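Local coordinates for protein putative 3-hydroxybutyryl-CoA dehydratase (Rhodopseudomonas palustris, PDB 3HIN) that is probably a lyase of the enoyl-CoA hydratase/isomerase (crotonase) family, acting on acyl-CoA thioesters such as 3-hydroxybutyryl-CoA, at residues 97-109 and 119-131. Sequence-based numbering, arbitrary orientation.
Sequences RVFDKIQYCRVPV and GGGLELACAAHIR
Val109 O is gripped by two successive backbone amides of 119-131: His129 N at 2.9 Å, bent to 138° at the hydrogen, and Ile130 N at 3.2 Å, straighter and in the carbonyl plane. The same two residues, Val109 and His129, meet again through the imidazole. Val109 N donates to His129 ND1 (2.8 Å, nearly straight), and His129 NE2 donates to Gln103 O at 2.8 Å, again nearly straight, a pattern consistent with the ring proton being on NE2. Both partners lie close to the ring plane, although NE2 stands above the plane of the Gln103 carbonyl. A chi1 of -53°, with CG anti to the carbonyl carbon, carries the His129 imidazole between the Gln103 carbonyl and the Val109 amide, and two bonds at the ring edge fix its rotation. With an alanine here, Gln103 O and Val109 N would probably lose these mates and a gap would open between the end of helix 85-103 and the start of strand 109-113. Next to the ring, the helices pack through apolar groups. Ile102 lays CG2 against the Ala127 carbonyl, 3.5 Å from Ala127 O, while its CB sits 3.8 Å from Ala127 CB. The Phe99 ring is a knob in the hole formed by Gly120, Glu123, Leu124 and Ala127, its CZ 3.6 Å from Leu124 CA. The carboxylate of Glu123 leads away from this ring to the amides of Gly152 and Gly154. Residues 97-103, the end of helix 85-103, and helix 120-127 run 35° from parallel, axes 9.2 Å apart at closest approach. The Ile130 bond, with that of His129 just ahead of it, pairs strand 109-113 with its parallel neighbour 130-134 in the crotonase-fold sheet; helix 213-228 lies against Pro108 and His129, and helix 154-162 beside Phe99 and Cys126.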
# COMPACT_ATOMS: atom_id res chain seq x y z
N ARG A 97 13.40 0.99 -10.85
CA ARG A 97 13.17 0.93 -12.28
C ARG A 97 14.14 -0.06 -12.94
O ARG A 97 13.77 -0.72 -13.95
CB ARG A 97 13.27 2.30 -12.96
CG ARG A 97 12.29 3.32 -12.43
CD ARG A 97 10.78 3.04 -12.83
NE ARG A 97 10.15 1.94 -12.05
CZ ARG A 97 9.68 2.08 -10.81
NH1 ARG A 97 9.14 1.02 -10.19
NH2 ARG A 97 9.77 3.24 -10.15
N VAL A 98 15.33 -0.19 -12.37
CA VAL A 98 16.27 -1.18 -12.87
C VAL A 98 15.69 -2.60 -12.63
O VAL A 98 15.65 -3.40 -13.51
CB VAL A 98 17.64 -1.12 -12.16
CG1 VAL A 98 18.50 -2.30 -12.65
CG2 VAL A 98 18.36 0.27 -12.34
N PHE A 99 15.23 -2.89 -11.41
CA PHE A 99 14.73 -4.24 -11.12
C PHE A 99 13.44 -4.58 -11.85
O PHE A 99 13.13 -5.77 -12.05
CB PHE A 99 14.56 -4.42 -9.61
CG PHE A 99 15.87 -4.45 -8.86
CD1 PHE A 99 17.05 -4.82 -9.53
CD2 PHE A 99 15.93 -4.12 -7.49
CE1 PHE A 99 18.31 -4.86 -8.84
CE2 PHE A 99 17.15 -4.16 -6.79
CZ PHE A 99 18.33 -4.57 -7.46
N ASP A 100 12.66 -3.56 -12.23
CA ASP A 100 11.46 -3.85 -13.02
C ASP A 100 11.90 -4.51 -14.34
O ASP A 100 11.18 -5.34 -14.88
CB ASP A 100 10.68 -2.56 -13.37
CG ASP A 100 9.73 -2.12 -12.27
OD1 ASP A 100 9.43 -0.92 -12.30
OD2 ASP A 100 9.30 -2.89 -11.35
N LYS A 101 13.06 -4.12 -14.88
CA LYS A 101 13.48 -4.74 -16.16
C LYS A 101 13.89 -6.21 -15.96
O LYS A 101 13.98 -6.94 -16.90
CB LYS A 101 14.69 -3.99 -16.73
CG LYS A 101 14.43 -2.50 -16.90
CD LYS A 101 13.39 -2.24 -17.92
CE LYS A 101 13.80 -1.00 -18.75
NZ LYS A 101 12.96 -0.96 -20.02
N ILE A 102 14.17 -6.61 -14.73
CA ILE A 102 14.37 -8.02 -14.45
C ILE A 102 13.03 -8.73 -14.28
O ILE A 102 12.70 -9.67 -14.99
CB ILE A 102 15.14 -8.18 -13.15
CG1 ILE A 102 16.44 -7.33 -13.20
CG2 ILE A 102 15.46 -9.67 -12.90
CD1 ILE A 102 17.49 -7.72 -12.08
N GLN A 103 12.26 -8.28 -13.29
CA GLN A 103 10.95 -8.87 -13.01
C GLN A 103 10.08 -9.00 -14.26
O GLN A 103 9.49 -10.06 -14.51
CB GLN A 103 10.13 -7.99 -12.00
CG GLN A 103 8.77 -8.69 -11.56
CD GLN A 103 8.11 -7.99 -10.35
OE1 GLN A 103 8.69 -7.09 -9.75
NE2 GLN A 103 6.90 -8.43 -9.98
N TYR A 104 9.99 -7.91 -15.04
CA TYR A 104 9.07 -7.84 -16.15
C TYR A 104 9.83 -8.04 -17.44
O TYR A 104 9.36 -7.64 -18.51
CB TYR A 104 8.22 -6.52 -16.14
CG TYR A 104 7.39 -6.42 -14.90
CD1 TYR A 104 7.71 -5.50 -13.87
CD2 TYR A 104 6.35 -7.34 -14.67
CE1 TYR A 104 6.97 -5.46 -12.68
CE2 TYR A 104 5.59 -7.32 -13.50
CZ TYR A 104 5.89 -6.33 -12.52
OH TYR A 104 5.14 -6.29 -11.33
N CYS A 105 11.00 -8.68 -17.36
CA CYS A 105 11.76 -8.98 -18.58
C CYS A 105 10.91 -9.86 -19.53
O CYS A 105 10.16 -10.73 -19.09
CB CYS A 105 13.06 -9.71 -18.19
SG CYS A 105 14.26 -10.05 -19.55
N ARG A 106 11.08 -9.70 -20.82
CA ARG A 106 10.28 -10.49 -21.72
C ARG A 106 10.72 -11.97 -21.78
O ARG A 106 9.92 -12.87 -22.09
CB ARG A 106 10.17 -9.89 -23.09
CG ARG A 106 11.37 -9.98 -23.84
CD ARG A 106 11.11 -9.92 -25.41
NE ARG A 106 12.46 -9.72 -25.98
CZ ARG A 106 13.29 -10.71 -26.29
NH1 ARG A 106 12.87 -11.95 -26.22
NH2 ARG A 106 14.50 -10.47 -26.73
N VAL A 107 11.94 -12.22 -21.37
CA VAL A 107 12.38 -13.61 -21.21
C VAL A 107 12.73 -13.95 -19.77
O VAL A 107 12.94 -13.04 -18.94
CB VAL A 107 13.58 -13.87 -22.12
CG1 VAL A 107 13.13 -13.67 -23.57
CG2 VAL A 107 14.79 -12.98 -21.72
N PRO A 108 12.80 -15.27 -19.45
CA PRO A 108 13.08 -15.49 -18.02
C PRO A 108 14.52 -15.15 -17.64
O PRO A 108 15.45 -15.37 -18.41
CB PRO A 108 12.88 -16.98 -17.83
CG PRO A 108 12.42 -17.55 -19.17
CD PRO A 108 12.29 -16.47 -20.16
N VAL A 109 14.66 -14.66 -16.41
CA VAL A 109 15.96 -14.33 -15.83
C VAL A 109 16.31 -15.31 -14.73
O VAL A 109 15.51 -15.55 -13.80
CB VAL A 109 15.93 -12.94 -15.26
CG1 VAL A 109 17.29 -12.55 -14.68
CG2 VAL A 109 15.50 -11.95 -16.35
N GLY A 119 21.73 -7.98 1.28
CA GLY A 119 21.28 -6.58 1.11
C GLY A 119 20.72 -6.42 -0.30
O GLY A 119 19.98 -7.30 -0.79
N GLY A 120 21.14 -5.35 -1.00
CA GLY A 120 20.81 -5.12 -2.40
C GLY A 120 21.04 -6.31 -3.31
O GLY A 120 20.31 -6.52 -4.29
N GLY A 121 22.10 -7.07 -3.03
CA GLY A 121 22.40 -8.30 -3.78
C GLY A 121 21.28 -9.28 -3.61
O GLY A 121 20.89 -9.91 -4.59
N LEU A 122 20.70 -9.37 -2.41
CA LEU A 122 19.55 -10.29 -2.24
C LEU A 122 18.36 -9.73 -3.06
O LEU A 122 17.67 -10.46 -3.74
CB LEU A 122 19.20 -10.49 -0.75
CG LEU A 122 18.05 -11.44 -0.34
CD1 LEU A 122 18.20 -12.74 -1.11
CD2 LEU A 122 18.16 -11.72 1.14
N GLU A 123 18.18 -8.42 -3.03
CA GLU A 123 17.04 -7.76 -3.69
C GLU A 123 17.13 -7.97 -5.21
O GLU A 123 16.14 -8.33 -5.86
CB GLU A 123 17.01 -6.28 -3.33
CG GLU A 123 16.68 -6.09 -1.84
CD GLU A 123 16.61 -4.61 -1.40
OE1 GLU A 123 17.68 -4.01 -1.31
OE2 GLU A 123 15.51 -4.04 -1.16
N LEU A 124 18.35 -7.87 -5.74
CA LEU A 124 18.64 -8.19 -7.13
C LEU A 124 18.24 -9.65 -7.43
O LEU A 124 17.53 -9.93 -8.39
CB LEU A 124 20.14 -8.07 -7.32
CG LEU A 124 20.64 -8.38 -8.71
CD1 LEU A 124 19.68 -7.64 -9.58
CD2 LEU A 124 22.05 -7.74 -8.88
N ALA A 125 18.73 -10.57 -6.60
CA ALA A 125 18.39 -11.94 -6.73
C ALA A 125 16.91 -12.15 -6.67
O ALA A 125 16.38 -13.01 -7.39
CB ALA A 125 19.05 -12.79 -5.64
N CYS A 126 16.23 -11.41 -5.82
CA CYS A 126 14.76 -11.56 -5.70
C CYS A 126 13.99 -11.19 -6.96
O CYS A 126 12.87 -11.72 -7.18
CB CYS A 126 14.19 -10.79 -4.50
SG CYS A 126 14.67 -11.73 -3.01
N ALA A 127 14.53 -10.24 -7.73
CA ALA A 127 13.86 -9.77 -8.91
C ALA A 127 13.88 -10.84 -9.98
O ALA A 127 12.97 -10.86 -10.82
CB ALA A 127 14.46 -8.44 -9.41
N ALA A 128 14.89 -11.73 -9.93
CA ALA A 128 15.05 -12.80 -10.91
C ALA A 128 13.88 -13.76 -10.76
O ALA A 128 13.25 -13.81 -9.70
CB ALA A 128 16.30 -13.52 -10.69
N HIS A 129 13.59 -14.52 -11.82
CA HIS A 129 12.51 -15.49 -11.79
C HIS A 129 12.87 -16.79 -11.17
O HIS A 129 12.04 -17.41 -10.54
CB HIS A 129 11.99 -15.74 -13.21
CG HIS A 129 11.63 -14.48 -13.88
ND1 HIS A 129 12.29 -14.00 -14.98
CD2 HIS A 129 10.75 -13.51 -13.51
CE1 HIS A 129 11.80 -12.81 -15.29
NE2 HIS A 129 10.86 -12.50 -14.41
N ILE A 130 14.10 -17.25 -11.43
CA ILE A 130 14.66 -18.50 -10.86
C ILE A 130 16.04 -18.18 -10.28
O ILE A 130 16.81 -17.43 -10.85
CB ILE A 130 14.82 -19.52 -11.96
CG1 ILE A 130 13.44 -19.87 -12.57
CG2 ILE A 130 15.62 -20.82 -11.54
CD1 ILE A 130 13.59 -20.68 -13.85
N ARG A 131 16.36 -18.79 -9.16
CA ARG A 131 17.67 -18.61 -8.55
C ARG A 131 18.21 -20.02 -8.43
O ARG A 131 17.43 -20.97 -8.10
CB ARG A 131 17.52 -17.92 -7.15
CG ARG A 131 17.23 -16.41 -7.15
CD ARG A 131 16.47 -15.94 -5.87
NE ARG A 131 15.14 -16.58 -5.87
CZ ARG A 131 14.15 -16.23 -6.70
NH1 ARG A 131 12.99 -16.94 -6.71
NH2 ARG A 131 14.27 -15.18 -7.52